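Local coordinates for protein ribulose bisphosphate carboxylase small chain (Galdieria sulphuraria, PDB 4F0H) that probably serves as the small subunit of hexadecameric RuBisCO, helping to hold together the enzyme that fixes carbon dioxide onto ribulose 1,5-bisphosphate, at residues Glu17-Gln22 against Pro63-Ile68; Asp24-Lys29 against Ile80-Phe85; Ala70-Lys75 against Ile99-Lys104; Asn110-Glu115 against Glu129-Glu134. All coordinates share one frame; numbering follows the deposited sequence.

Contact 1 of 4, residues Glu17-Gln22 against Pro63-Ile68; sequences EQIKKQ and PVLFEI
Leu65 reaches across from helix 61-74 and splits its two methyl groups between neighbouring residues of helix 16-28: CD1 goes to Lys20 and CD2 to Ile19. The Lys20 side can be followed outward from the backbone. Its CB lies 3.7 Å from Leu65 CD1, and CG sits at the same distance from that methyl, so the first two methylenes of the lysine behave as a short apolar chain laid across the end of the leucine. CG stands anti to the backbone N (chi1 -176°), and the chain then bends sharply at chi2 (-91°), which turns CD and CE away from Leu65. NZ at the tip makes a salt bridge with Asp24 one turn further along its own helix. A lysine suits this place because its methylenes are apolar while its charge stays at the partly exposed border.

The two helices lie on one face of the four-stranded antiparallel sheet of the small-subunit fold. The axes of segments 17-22 and 63-68 run at 130° to each other with a closest approach of 10.4 Å, and Lys20 and Leu65 have the nearest CA atoms.

Deeper in, Ile19 CG2 faces two partners from the other helix, with Leu65 CD2 at 3.7 Å and Ile68 CD1 also at 3.7 Å. Branched at CB, the isoleucine can send this methyl to the neighbouring helix while its other branch continues to CD1 and packs on Val100 of strand 93-101. Ile68 likewise touches Val100, and reaches Ile35 of strand 32-38 as well.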
loop_
_atom_site.group_PDB
_atom_site.type_symbol
_atom_site.label_atom_id
_atom_site.label_comp_id
_atom_site.label_asym_id
_atom_site.label_seq_id
_atom_site.Cartn_x
_atom_site.Cartn_y
_atom_site.Cartn_z
ATOM N N GLU B 17 24.213 26.916 -52.849
ATOM C CA GLU B 17 23.612 28.242 -52.864
ATOM C C GLU B 17 22.550 28.355 -51.752
ATOM O O GLU B 17 22.575 29.303 -50.981
ATOM C CB GLU B 17 23.027 28.619 -54.248
ATOM C CG GLU B 17 24.123 28.763 -55.410
ATOM C CD GLU B 17 24.885 27.412 -55.711
ATOM O OE1 GLU B 17 26.126 27.442 -55.950
ATOM O OE2 GLU B 17 24.253 26.314 -55.693
ATOM N N GLN B 18 21.655 27.356 -51.688
ATOM C CA GLN B 18 20.645 27.255 -50.653
ATOM C C GLN B 18 21.242 27.212 -49.244
ATOM O O GLN B 18 20.754 27.927 -48.361
ATOM C CB GLN B 18 19.710 26.076 -50.920
ATOM C CG GLN B 18 18.845 26.382 -52.086
ATOM C CD GLN B 18 18.004 25.223 -52.473
ATOM O OE1 GLN B 18 18.497 24.121 -52.703
ATOM N NE2 GLN B 18 16.717 25.439 -52.503
ATOM N N ILE B 19 22.345 26.482 -49.066
ATOM C CA ILE B 19 22.895 26.318 -47.754
ATOM C C ILE B 19 23.415 27.693 -47.307
ATOM O O ILE B 19 23.165 28.168 -46.182
ATOM C CB ILE B 19 23.994 25.279 -47.774
ATOM C CG1 ILE B 19 23.337 23.899 -47.918
ATOM C CG2 ILE B 19 24.818 25.377 -46.497
ATOM C CD1 ILE B 19 24.256 22.839 -48.152
ATOM N N LYS B 20 24.067 28.359 -48.239
ATOM C CA LYS B 20 24.677 29.609 -47.971
ATOM C C LYS B 20 23.607 30.611 -47.478
ATOM O O LYS B 20 23.893 31.396 -46.580
ATOM C CB LYS B 20 25.396 30.052 -49.253
ATOM C CG LYS B 20 26.161 31.294 -49.154
ATOM C CD LYS B 20 25.333 32.460 -49.530
ATOM C CE LYS B 20 26.092 33.771 -49.212
ATOM N NZ LYS B 20 25.182 34.929 -49.485
ATOM N N LYS B 21 22.397 30.577 -48.051
ATOM C CA LYS B 21 21.382 31.497 -47.636
ATOM C C LYS B 21 20.854 31.130 -46.228
ATOM O O LYS B 21 20.515 32.036 -45.477
ATOM C CB LYS B 21 20.241 31.639 -48.632
ATOM C CG LYS B 21 20.706 32.057 -50.044
ATOM C CD LYS B 21 19.511 32.292 -51.005
ATOM C CE LYS B 21 19.981 32.674 -52.472
ATOM N NZ LYS B 21 20.866 31.686 -53.177
ATOM N N GLN B 22 20.808 29.825 -45.882
ATOM C CA GLN B 22 20.520 29.431 -44.508
ATOM C C GLN B 22 21.613 29.878 -43.515
ATOM O O GLN B 22 21.284 30.283 -42.414
ATOM C CB GLN B 22 20.199 27.941 -44.368
ATOM C CG GLN B 22 19.072 27.406 -45.247
ATOM C CD GLN B 22 17.788 28.117 -45.001
ATOM O OE1 GLN B 22 17.393 28.372 -43.844
ATOM N NE2 GLN B 22 17.141 28.520 -46.093
ATOM N N PRO B 63 33.593 30.617 -44.234
ATOM C CA PRO B 63 34.268 29.697 -43.340
ATOM C C PRO B 63 33.346 28.525 -42.965
ATOM O O PRO B 63 33.799 27.377 -42.849
ATOM C CB PRO B 63 34.574 30.557 -42.114
ATOM C CG PRO B 63 34.686 31.941 -42.656
ATOM C CD PRO B 63 33.630 32.009 -43.726
ATOM N N VAL B 64 32.069 28.811 -42.825
ATOM C CA VAL B 64 31.118 27.782 -42.513
ATOM C C VAL B 64 31.001 26.794 -43.704
ATOM O O VAL B 64 31.112 25.584 -43.507
ATOM C CB VAL B 64 29.779 28.412 -42.217
ATOM C CG1 VAL B 64 28.711 27.331 -41.941
ATOM C CG2 VAL B 64 29.925 29.359 -41.063
ATOM N N LEU B 65 30.788 27.312 -44.921
ATOM C CA LEU B 65 30.709 26.450 -46.083
ATOM C C LEU B 65 31.975 25.655 -46.298
ATOM O O LEU B 65 31.934 24.530 -46.791
ATOM C CB LEU B 65 30.376 27.244 -47.342
ATOM C CG LEU B 65 28.927 27.707 -47.430
ATOM C CD1 LEU B 65 28.789 28.799 -48.486
ATOM C CD2 LEU B 65 28.068 26.549 -47.804
ATOM N N PHE B 66 33.099 26.193 -45.870
ATOM C CA PHE B 66 34.325 25.496 -46.081
ATOM C C PHE B 66 34.404 24.281 -45.211
ATOM O O PHE B 66 34.818 23.203 -45.676
ATOM C CB PHE B 66 35.535 26.375 -45.788
ATOM C CG PHE B 66 36.822 25.620 -45.865
ATOM C CD1 PHE B 66 37.379 25.324 -47.085
ATOM C CD2 PHE B 66 37.478 25.201 -44.700
ATOM C CE1 PHE B 66 38.561 24.617 -47.173
ATOM C CE2 PHE B 66 38.678 24.481 -44.760
ATOM C CZ PHE B 66 39.221 24.180 -46.007
ATOM N N GLU B 67 34.071 24.451 -43.927
ATOM C CA GLU B 67 33.971 23.314 -43.027
ATOM C C GLU B 67 32.933 22.311 -43.439
ATOM O O GLU B 67 33.134 21.130 -43.261
ATOM C CB GLU B 67 33.642 23.756 -41.645
ATOM C CG GLU B 67 34.655 24.601 -41.046
ATOM C CD GLU B 67 36.015 23.921 -40.895
ATOM O OE1 GLU B 67 36.154 22.649 -40.865
ATOM O OE2 GLU B 67 36.982 24.700 -40.811
ATOM N N ILE B 68 31.792 22.762 -43.939
ATOM C CA ILE B 68 30.758 21.815 -44.396
ATOM C C ILE B 68 31.335 20.903 -45.493
ATOM O O ILE B 68 31.143 19.674 -45.517
ATOM C CB ILE B 68 29.540 22.562 -44.989
ATOM C CG1 ILE B 68 28.819 23.385 -43.904
ATOM C CG2 ILE B 68 28.581 21.580 -45.686
ATOM C CD1 ILE B 68 27.541 24.044 -44.441
#

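Contact 2 of 4, residues Asp24-Lys29 against Ile80-Phe85; sequences DYMISK and IKVVGF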
loop_
_atom_site.group_PDB
_atom_site.type_symbol
_atom_site.label_atom_id
_atom_site.label_comp_id
_atom_site.label_asym_id
_atom_site.label_seq_id
_atom_site.Cartn_x
_atom_site.Cartn_y
_atom_site.Cartn_z
ATOM N N ASP B 24 23.417 32.676 -43.844
ATOM C CA ASP B 24 23.015 34.079 -43.704
ATOM C C ASP B 24 21.899 34.266 -42.636
ATOM O O ASP B 24 21.965 35.128 -41.766
ATOM C CB ASP B 24 22.554 34.603 -45.061
ATOM C CG ASP B 24 23.735 34.928 -46.005
ATOM O OD1 ASP B 24 23.573 34.852 -47.235
ATOM O OD2 ASP B 24 24.843 35.264 -45.520
ATOM N N TYR B 25 20.868 33.432 -42.685
ATOM C CA TYR B 25 19.788 33.607 -41.752
ATOM C C TYR B 25 20.330 33.379 -40.309
ATOM O O TYR B 25 20.113 34.183 -39.378
ATOM C CB TYR B 25 18.634 32.631 -42.128
ATOM C CG TYR B 25 17.654 32.388 -40.988
ATOM C CD1 TYR B 25 16.600 33.265 -40.728
ATOM C CD2 TYR B 25 17.797 31.232 -40.175
ATOM C CE1 TYR B 25 15.716 33.031 -39.641
ATOM C CE2 TYR B 25 16.936 30.978 -39.097
ATOM C CZ TYR B 25 15.908 31.887 -38.830
ATOM O OH TYR B 25 15.085 31.587 -37.750
ATOM N N MET B 26 21.026 32.260 -40.130
ATOM C CA MET B 26 21.620 31.949 -38.827
ATOM C C MET B 26 22.449 33.106 -38.274
ATOM O O MET B 26 22.397 33.420 -37.083
ATOM C CB MET B 26 22.450 30.653 -38.899
ATOM C CG MET B 26 21.579 29.536 -39.493
ATOM S SD MET B 26 22.460 27.986 -39.620
ATOM C CE MET B 26 22.830 27.710 -37.934
ATOM N N ILE B 27 23.218 33.728 -39.158
ATOM C CA ILE B 27 24.108 34.804 -38.781
ATOM C C ILE B 27 23.285 35.995 -38.368
ATOM O O ILE B 27 23.592 36.653 -37.389
ATOM C CB ILE B 27 25.052 35.172 -39.918
ATOM C CG1 ILE B 27 26.073 34.048 -40.214
ATOM C CG2 ILE B 27 25.848 36.468 -39.615
ATOM C CD1 ILE B 27 27.009 34.448 -41.348
ATOM N N SER B 28 22.221 36.269 -39.110
ATOM C CA SER B 28 21.412 37.420 -38.814
ATOM C C SER B 28 20.731 37.177 -37.477
ATOM O O SER B 28 20.434 38.117 -36.790
ATOM C CB SER B 28 20.397 37.619 -39.921
ATOM O OG SER B 28 19.341 36.679 -39.687
ATOM N N LYS B 29 20.569 35.912 -37.078
ATOM C CA LYS B 29 19.937 35.550 -35.804
ATOM C C LYS B 29 20.947 35.441 -34.681
ATOM O O LYS B 29 20.628 35.077 -33.549
ATOM C CB LYS B 29 19.303 34.169 -35.937
ATOM C CG LYS B 29 17.822 34.184 -36.237
ATOM C CD LYS B 29 17.479 35.398 -37.027
ATOM C CE LYS B 29 15.969 35.704 -36.883
ATOM N NZ LYS B 29 15.392 35.010 -35.653
ATOM N N ILE B 80 25.183 14.292 -42.235
ATOM C CA ILE B 80 25.857 15.511 -41.703
ATOM C C ILE B 80 24.782 16.549 -41.653
ATOM O O ILE B 80 24.010 16.746 -42.652
ATOM C CB ILE B 80 27.012 16.001 -42.678
ATOM C CG1 ILE B 80 27.984 14.832 -43.022
ATOM C CG2 ILE B 80 27.699 17.264 -42.164
ATOM C CD1 ILE B 80 29.160 15.228 -44.001
ATOM N N LYS B 81 24.727 17.257 -40.519
ATOM C CA LYS B 81 23.776 18.308 -40.341
ATOM C C LYS B 81 24.383 19.583 -39.837
ATOM O O LYS B 81 25.458 19.595 -39.217
ATOM C CB LYS B 81 22.652 17.901 -39.382
ATOM C CG LYS B 81 23.157 17.434 -38.000
ATOM C CD LYS B 81 21.988 17.075 -37.102
ATOM C CE LYS B 81 22.357 17.038 -35.616
ATOM N NZ LYS B 81 21.353 16.165 -34.943
ATOM N N VAL B 82 23.658 20.669 -40.069
ATOM C CA VAL B 82 24.126 21.940 -39.553
ATOM C C VAL B 82 23.169 22.359 -38.503
ATOM O O VAL B 82 21.951 22.178 -38.693
ATOM C CB VAL B 82 24.221 23.017 -40.678
ATOM C CG1 VAL B 82 24.661 24.335 -40.068
ATOM C CG2 VAL B 82 25.258 22.573 -41.704
ATOM N N VAL B 83 23.667 22.904 -37.401
ATOM C CA VAL B 83 22.784 23.138 -36.268
ATOM C C VAL B 83 22.992 24.566 -35.809
ATOM O O VAL B 83 24.110 25.006 -35.752
ATOM C CB VAL B 83 23.127 22.166 -35.094
ATOM C CG1 VAL B 83 22.205 22.391 -33.947
ATOM C CG2 VAL B 83 22.898 20.748 -35.498
ATOM N N GLY B 84 21.931 25.313 -35.509
ATOM C CA GLY B 84 22.145 26.699 -35.026
ATOM C C GLY B 84 21.599 26.803 -33.625
ATOM O O GLY B 84 20.386 26.508 -33.395
ATOM N N PHE B 85 22.485 27.186 -32.687
ATOM C CA PHE B 85 22.190 27.267 -31.259
ATOM C C PHE B 85 21.952 28.733 -30.942
ATOM O O PHE B 85 22.801 29.594 -31.261
ATOM C CB PHE B 85 23.426 26.832 -30.451
ATOM C CG PHE B 85 23.823 25.434 -30.684
ATOM C CD1 PHE B 85 23.076 24.384 -30.125
ATOM C CD2 PHE B 85 24.916 25.141 -31.456
ATOM C CE1 PHE B 85 23.436 23.063 -30.357
ATOM C CE2 PHE B 85 25.309 23.800 -31.696
ATOM C CZ PHE B 85 24.555 22.763 -31.158
#
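In the layer of two helices that covers one face of the small-subunit sheet, Met26 is the residue through which the last turn of helix 16-28 reaches strand 79-86. Its CG is anti to the carbonyl carbon (chi1 -53°), the chain runs on fully extended to SD, and a bend at chi3 (61°) then brings the terminal methyl toward the Val83-Gly84 backbone. SD lies 4.3 Å from Val82 CG1, a loose apolar contact. As modelled, CE comes to 3.7 Å from Val83 O, touching that residue by its backbone because the valine side chain points away to the other face. Its position is doubtful, since the same methyl is modelled impossibly close to Gly84.

The axes of helix residues 24-28 and strand 80-85 run nearly parallel, 15° apart and 9.6 Å at closest approach. In the sheet, Val82 is hydrogen-bonded through its backbone to Phe98 and Val83 to Gly34. Alternation along the strand sorts the side chains by face. Val82 looks toward the helices and also touches Ile33 and Ile68, whereas Val83 and Phe85 share the far side, Val83 CG1 standing 3.6 Å above one face of the phenyl ring and toward its rim. A flexible, unbranched methionine fits a buried position that must span from helix to sheet. Near the helix end, Ser28 OG donates to Tyr25 O at 2.6 Å, in the carbonyl plane.

Contact 3 of 4, residues Ala70-Lys75 against Ile99-Lys104; sequences ACRKAK and IVNRPK
A classic beta bulge in strand 93-101, where Val100 and Asn101 both face Ile80, presents the carbonyl of Val100 to Arg72 of helix 61-74. The guanidinium grips that one oxygen side-on with two nitrogens: NE donates to Val100 O at 3.2 Å and NH2 donates to the same oxygen at 3.1 Å. Neither bond is straight, with N-H...O angles of 140° and 144°, as expected when two donors converge on one acceptor. The oxygen lies near the guanidinium plane, at its edge; NH2 approaches in the carbonyl plane on a lone pair, while NE is tilted from that plane by 30°. The remaining nitrogen, NH1, faces Asp16 in a salt bridge and Asn69 in a hydrogen bond. Arginine suits the site because its planar end can serve backbone and carboxylate together. A leucine here would probably leave Val100 O without both donors and Asp16 without its positive mate. Val100 itself turns its side chain into the sheet-helix core, onto Ile19. The stretched-out methylenes of the arginine run past Asn101, whose CB lies 4.2 Å from Arg72 CG.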
loop_
_atom_site.group_PDB
_atom_site.type_symbol
_atom_site.label_atom_id
_atom_site.label_comp_id
_atom_site.label_asym_id
_atom_site.label_seq_id
_atom_site.Cartn_x
_atom_site.Cartn_y
_atom_site.Cartn_z
ATOM N N ALA B 70 34.645 20.436 -46.162
ATOM C CA ALA B 70 35.650 19.619 -45.519
ATOM C C ALA B 70 34.981 18.392 -44.817
ATOM O O ALA B 70 35.448 17.233 -44.939
ATOM C CB ALA B 70 36.440 20.487 -44.511
ATOM N N CYS B 71 33.860 18.622 -44.113
ATOM C CA CYS B 71 33.200 17.460 -43.461
ATOM C C CYS B 71 32.690 16.435 -44.516
ATOM O O CYS B 71 32.909 15.215 -44.369
ATOM C CB CYS B 71 32.094 17.887 -42.539
ATOM S SG CYS B 71 31.487 16.512 -41.535
ATOM N N ARG B 72 32.032 16.927 -45.561
ATOM C CA ARG B 72 31.543 16.055 -46.643
ATOM C C ARG B 72 32.654 15.213 -47.246
ATOM O O ARG B 72 32.435 14.033 -47.543
ATOM C CB ARG B 72 30.934 16.889 -47.754
ATOM C CG ARG B 72 29.534 17.351 -47.433
ATOM C CD ARG B 72 29.268 18.590 -48.205
ATOM N NE ARG B 72 27.854 18.790 -48.479
ATOM C CZ ARG B 72 27.367 19.875 -49.095
ATOM N NH1 ARG B 72 28.182 20.816 -49.558
ATOM N NH2 ARG B 72 26.050 20.013 -49.288
ATOM N N LYS B 73 33.859 15.775 -47.399
ATOM C CA LYS B 73 34.900 14.974 -48.017
ATOM C C LYS B 73 35.376 13.902 -47.060
ATOM O O LYS B 73 35.548 12.743 -47.458
ATOM C CB LYS B 73 36.076 15.784 -48.588
ATOM C CG LYS B 73 35.672 17.067 -49.266
ATOM C CD LYS B 73 34.485 16.922 -50.294
ATOM C CE LYS B 73 33.920 18.312 -50.681
ATOM N NZ LYS B 73 32.425 18.408 -50.794
ATOM N N ALA B 74 35.578 14.261 -45.800
ATOM C CA ALA B 74 36.117 13.321 -44.867
ATOM C C ALA B 74 35.077 12.291 -44.496
ATOM O O ALA B 74 35.466 11.210 -44.106
ATOM C CB ALA B 74 36.571 14.012 -43.628
ATOM N N LYS B 75 33.776 12.646 -44.559
ATOM C CA LYS B 75 32.709 11.786 -44.030
ATOM C C LYS B 75 31.589 11.600 -45.054
ATOM O O LYS B 75 30.412 11.755 -44.730
ATOM C CB LYS B 75 32.111 12.403 -42.753
ATOM C CG LYS B 75 33.097 12.815 -41.695
ATOM C CD LYS B 75 33.539 11.584 -40.994
ATOM C CE LYS B 75 34.676 11.801 -40.092
ATOM N NZ LYS B 75 34.909 10.466 -39.489
ATOM N N ILE B 99 19.783 18.709 -42.665
ATOM C CA ILE B 99 20.682 17.801 -43.272
ATOM C C ILE B 99 21.335 18.438 -44.509
ATOM O O ILE B 99 20.656 19.033 -45.366
ATOM C CB ILE B 99 19.967 16.502 -43.729
ATOM C CG1 ILE B 99 19.211 15.846 -42.580
ATOM C CG2 ILE B 99 20.958 15.508 -44.340
ATOM C CD1 ILE B 99 20.039 15.259 -41.607
ATOM N N VAL B 100 22.665 18.286 -44.576
ATOM C CA VAL B 100 23.505 18.765 -45.724
ATOM C C VAL B 100 24.297 17.645 -46.372
ATOM O O VAL B 100 25.044 17.855 -47.347
ATOM C CB VAL B 100 24.502 19.856 -45.304
ATOM C CG1 VAL B 100 23.801 21.037 -44.785
ATOM C CG2 VAL B 100 25.518 19.286 -44.269
ATOM N N ASN B 101 24.204 16.456 -45.804
ATOM C CA ASN B 101 24.715 15.279 -46.517
ATOM C C ASN B 101 24.025 14.023 -46.099
ATOM O O ASN B 101 23.889 13.793 -44.897
ATOM C CB ASN B 101 26.192 15.143 -46.221
ATOM C CG ASN B 101 26.874 14.143 -47.121
ATOM O OD1 ASN B 101 27.243 13.057 -46.685
ATOM N ND2 ASN B 101 27.040 14.492 -48.379
ATOM N N ARG B 102 23.653 13.175 -47.072
ATOM C CA ARG B 102 23.101 11.837 -46.796
ATOM C C ARG B 102 23.969 10.768 -47.418
ATOM O O ARG B 102 24.538 10.983 -48.459
ATOM C CB ARG B 102 21.713 11.687 -47.426
ATOM C CG ARG B 102 20.747 12.697 -46.905
ATOM C CD ARG B 102 19.430 12.724 -47.755
ATOM N NE ARG B 102 18.579 13.744 -47.136
ATOM C CZ ARG B 102 17.783 13.540 -46.113
ATOM N NH1 ARG B 102 17.611 12.320 -45.617
ATOM N NH2 ARG B 102 17.122 14.571 -45.633
ATOM N N PRO B 103 24.069 9.593 -46.803
ATOM C CA PRO B 103 24.712 8.483 -47.532
ATOM C C PRO B 103 23.921 8.119 -48.814
ATOM O O PRO B 103 22.824 8.647 -49.039
ATOM C CB PRO B 103 24.759 7.376 -46.497
ATOM C CG PRO B 103 23.625 7.733 -45.569
ATOM C CD PRO B 103 23.670 9.205 -45.447
ATOM N N LYS B 104 24.509 7.324 -49.716
ATOM C CA LYS B 104 23.897 7.152 -51.047
ATOM C C LYS B 104 22.682 6.265 -50.983
ATOM O O LYS B 104 21.753 6.417 -51.763
ATOM C CB LYS B 104 24.906 6.566 -52.057
ATOM C CG LYS B 104 25.701 7.633 -52.817
ATOM C CD LYS B 104 27.116 7.156 -53.175
ATOM C CE LYS B 104 28.093 8.352 -53.187
ATOM N NZ LYS B 104 27.536 9.538 -53.959
#

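Contact 4 of 4, residues Asn110-Glu115 against Glu129-Glu134; sequences NLIRQE and ETYKPE
In Asn110 CG lies anti to the backbone N (chi1 -167°), and Tyr131 holds its ring anti to the carbonyl carbon; these two settings aim the amide and the phenol at each other. Asn110 ND2 donates to Tyr131 OH at 3.1 Å, with an N-H...O angle of 179°. The phenol oxygen lies in the amide plane, on the line of one N-H, while the ring is turned 52° from that plane and the two side chains meet at about a right angle. The CA atoms of Asn110 and Tyr131 are 10.0 Å apart, so a long tyrosine is well suited to bridge the distance. Beside the bond, Ile112 CD1 stands 4.3 Å from Tyr131 OH.

Asn110 and Ile112 belong to the hairpin of strands 109-115 and 121-127, a C-terminal extension as in other red-type small subunits, where such hairpins associate around the central channel. Consistent with this, Arg113 forms a salt bridge with Asp40 of a neighbouring subunit. An alanine in place of Asn110 would be likely to strip the tyrosine hydroxyl of this donor and set the ring freer to turn. Tyr131 closes the 3-10 segment after the hairpin, where Lys132 NZ forms a salt bridge with Glu129, meeting Glu129 OE1 at 2.7 Å on the syn lone pair of that oxygen; OE1 also accepts from the backbone of Tyr138.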
loop_
_atom_site.group_PDB
_atom_site.type_symbol
_atom_site.label_atom_id
_atom_site.label_comp_id
_atom_site.label_asym_id
_atom_site.label_seq_id
_atom_site.Cartn_x
_atom_site.Cartn_y
_atom_site.Cartn_z
ATOM N N ASN B 110 14.850 -1.694 -38.571
ATOM C CA ASN B 110 14.169 -2.893 -38.153
ATOM C C ASN B 110 13.239 -2.505 -37.013
ATOM O O ASN B 110 13.628 -1.726 -36.187
ATOM C CB ASN B 110 15.165 -3.985 -37.681
ATOM C CG ASN B 110 14.466 -5.398 -37.535
ATOM O OD1 ASN B 110 13.309 -5.626 -38.011
ATOM N ND2 ASN B 110 15.147 -6.308 -36.891
ATOM N N LEU B 111 12.015 -3.039 -36.993
ATOM C CA LEU B 111 11.093 -2.849 -35.862
ATOM C C LEU B 111 10.984 -4.172 -35.068
ATOM O O LEU B 111 10.569 -5.216 -35.618
ATOM C CB LEU B 111 9.718 -2.320 -36.315
ATOM C CG LEU B 111 8.614 -2.187 -35.264
ATOM C CD1 LEU B 111 8.818 -1.065 -34.396
ATOM C CD2 LEU B 111 7.232 -2.008 -35.965
ATOM N N ILE B 112 11.341 -4.108 -33.776
ATOM C CA ILE B 112 11.372 -5.282 -32.885
ATOM C C ILE B 112 10.206 -5.196 -31.892
ATOM O O ILE B 112 9.977 -4.139 -31.330
ATOM C CB ILE B 112 12.678 -5.332 -32.124
ATOM C CG1 ILE B 112 13.821 -5.448 -33.155
ATOM C CG2 ILE B 112 12.659 -6.580 -31.226
ATOM C CD1 ILE B 112 14.940 -4.681 -32.939
ATOM N N ARG B 113 9.431 -6.267 -31.741
ATOM C CA ARG B 113 8.247 -6.246 -30.852
ATOM C C ARG B 113 8.445 -7.295 -29.771
ATOM O O ARG B 113 8.339 -8.506 -30.048
ATOM C CB ARG B 113 7.089 -6.707 -31.652
ATOM C CG ARG B 113 6.848 -5.814 -32.866
ATOM C CD ARG B 113 5.697 -6.397 -33.665
ATOM N NE ARG B 113 5.260 -5.385 -34.608
ATOM C CZ ARG B 113 5.607 -5.364 -35.885
ATOM N NH1 ARG B 113 6.394 -6.323 -36.368
ATOM N NH2 ARG B 113 5.111 -4.405 -36.690
ATOM N N GLN B 114 8.699 -6.866 -28.540
ATOM C CA GLN B 114 8.868 -7.834 -27.465
ATOM C C GLN B 114 7.496 -7.887 -26.794
ATOM O O GLN B 114 6.955 -6.837 -26.426
ATOM C CB GLN B 114 9.906 -7.370 -26.422
ATOM C CG GLN B 114 10.113 -8.434 -25.339
ATOM C CD GLN B 114 9.909 -7.859 -24.006
ATOM O OE1 GLN B 114 10.721 -7.084 -23.567
ATOM N NE2 GLN B 114 8.723 -8.141 -23.374
ATOM N N GLU B 115 6.926 -9.079 -26.700
ATOM C CA GLU B 115 5.576 -9.241 -26.141
ATOM C C GLU B 115 5.642 -9.258 -24.636
ATOM O O GLU B 115 6.420 -10.019 -24.025
ATOM C CB GLU B 115 4.895 -10.495 -26.716
ATOM C CG GLU B 115 4.587 -10.298 -28.163
ATOM C CD GLU B 115 4.065 -11.503 -28.905
ATOM O OE1 GLU B 115 3.287 -12.325 -28.341
ATOM O OE2 GLU B 115 4.395 -11.583 -30.115
ATOM N N GLU B 129 21.933 -0.297 -40.761
ATOM C CA GLU B 129 23.395 -0.181 -40.873
ATOM C C GLU B 129 24.072 -0.411 -39.519
ATOM O O GLU B 129 25.251 -0.676 -39.467
ATOM C CB GLU B 129 23.801 1.126 -41.507
ATOM C CG GLU B 129 23.409 1.078 -42.988
ATOM C CD GLU B 129 24.241 0.036 -43.749
ATOM O OE1 GLU B 129 25.512 0.118 -43.726
ATOM O OE2 GLU B 129 23.627 -0.850 -44.358
ATOM N N THR B 130 23.340 -0.315 -38.411
ATOM C CA THR B 130 24.054 -0.441 -37.132
ATOM C C THR B 130 24.177 -1.904 -36.749
ATOM O O THR B 130 24.735 -2.204 -35.712
ATOM C CB THR B 130 23.340 0.295 -35.975
ATOM O OG1 THR B 130 22.024 -0.244 -35.827
ATOM C CG2 THR B 130 23.244 1.769 -36.249
ATOM N N TYR B 131 23.620 -2.818 -37.557
ATOM C CA TYR B 131 24.047 -4.166 -37.353
ATOM C C TYR B 131 25.480 -4.363 -37.849
ATOM O O TYR B 131 26.040 -5.447 -37.651
ATOM C CB TYR B 131 23.132 -5.187 -38.027
ATOM C CG TYR B 131 21.763 -5.283 -37.407
ATOM C CD1 TYR B 131 21.581 -5.914 -36.186
ATOM C CD2 TYR B 131 20.653 -4.774 -38.062
ATOM C CE1 TYR B 131 20.330 -6.067 -35.643
ATOM C CE2 TYR B 131 19.400 -4.907 -37.519
ATOM C CZ TYR B 131 19.252 -5.532 -36.307
ATOM O OH TYR B 131 18.019 -5.673 -35.788
ATOM N N LYS B 132 26.096 -3.330 -38.440
ATOM C CA LYS B 132 27.531 -3.402 -38.891
ATOM C C LYS B 132 28.387 -2.510 -38.031
ATOM O O LYS B 132 27.858 -1.551 -37.507
ATOM C CB LYS B 132 27.671 -2.883 -40.292
ATOM C CG LYS B 132 26.766 -3.585 -41.301
ATOM C CD LYS B 132 27.069 -2.983 -42.647
ATOM C CE LYS B 132 26.163 -3.486 -43.747
ATOM N NZ LYS B 132 26.115 -2.304 -44.651
ATOM N N PRO B 133 29.712 -2.803 -37.871
ATOM C CA PRO B 133 30.602 -1.850 -37.169
ATOM C C PRO B 133 30.629 -0.475 -37.885
ATOM O O PRO B 133 30.465 -0.396 -39.109
ATOM C CB PRO B 133 31.974 -2.530 -37.273
ATOM C CG PRO B 133 31.572 -4.024 -37.308
ATOM C CD PRO B 133 30.439 -4.023 -38.253
ATOM N N GLU B 134 30.822 0.596 -37.130
ATOM C CA GLU B 134 30.939 1.968 -37.686
ATOM C C GLU B 134 31.739 2.082 -38.966
ATOM O O GLU B 134 31.361 2.817 -39.903
ATOM C CB GLU B 134 31.566 2.885 -36.625
ATOM C CG GLU B 134 30.537 3.793 -36.072
ATOM C CD GLU B 134 31.001 4.593 -34.861
ATOM O OE1 GLU B 134 31.961 5.384 -34.974
ATOM O OE2 GLU B 134 30.370 4.448 -33.797
#

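In the fold
Contacts 1, 2 and 3 form one continuous region, the two-helix layer against the four-stranded sheet. Contacts 1 and 2 share helix 16-28, contacts 1 and 3 share helix 61-74, and contacts 2 and 3 reach the neighbouring strands 79-86 and 93-101. Contact 2 is fully buried and apolar; contact 1 is apolar inside but edged by a lysine; contact 3, partly exposed, relies on charged hydrogen bonds to a backbone oxygen. Contact 4 stands apart on the C-terminal hairpin, its centre about 34 Å from that of contact 1; partly buried, with Asn110 its buried member, it joins its elements through a neutral polar bond where other subunits pack.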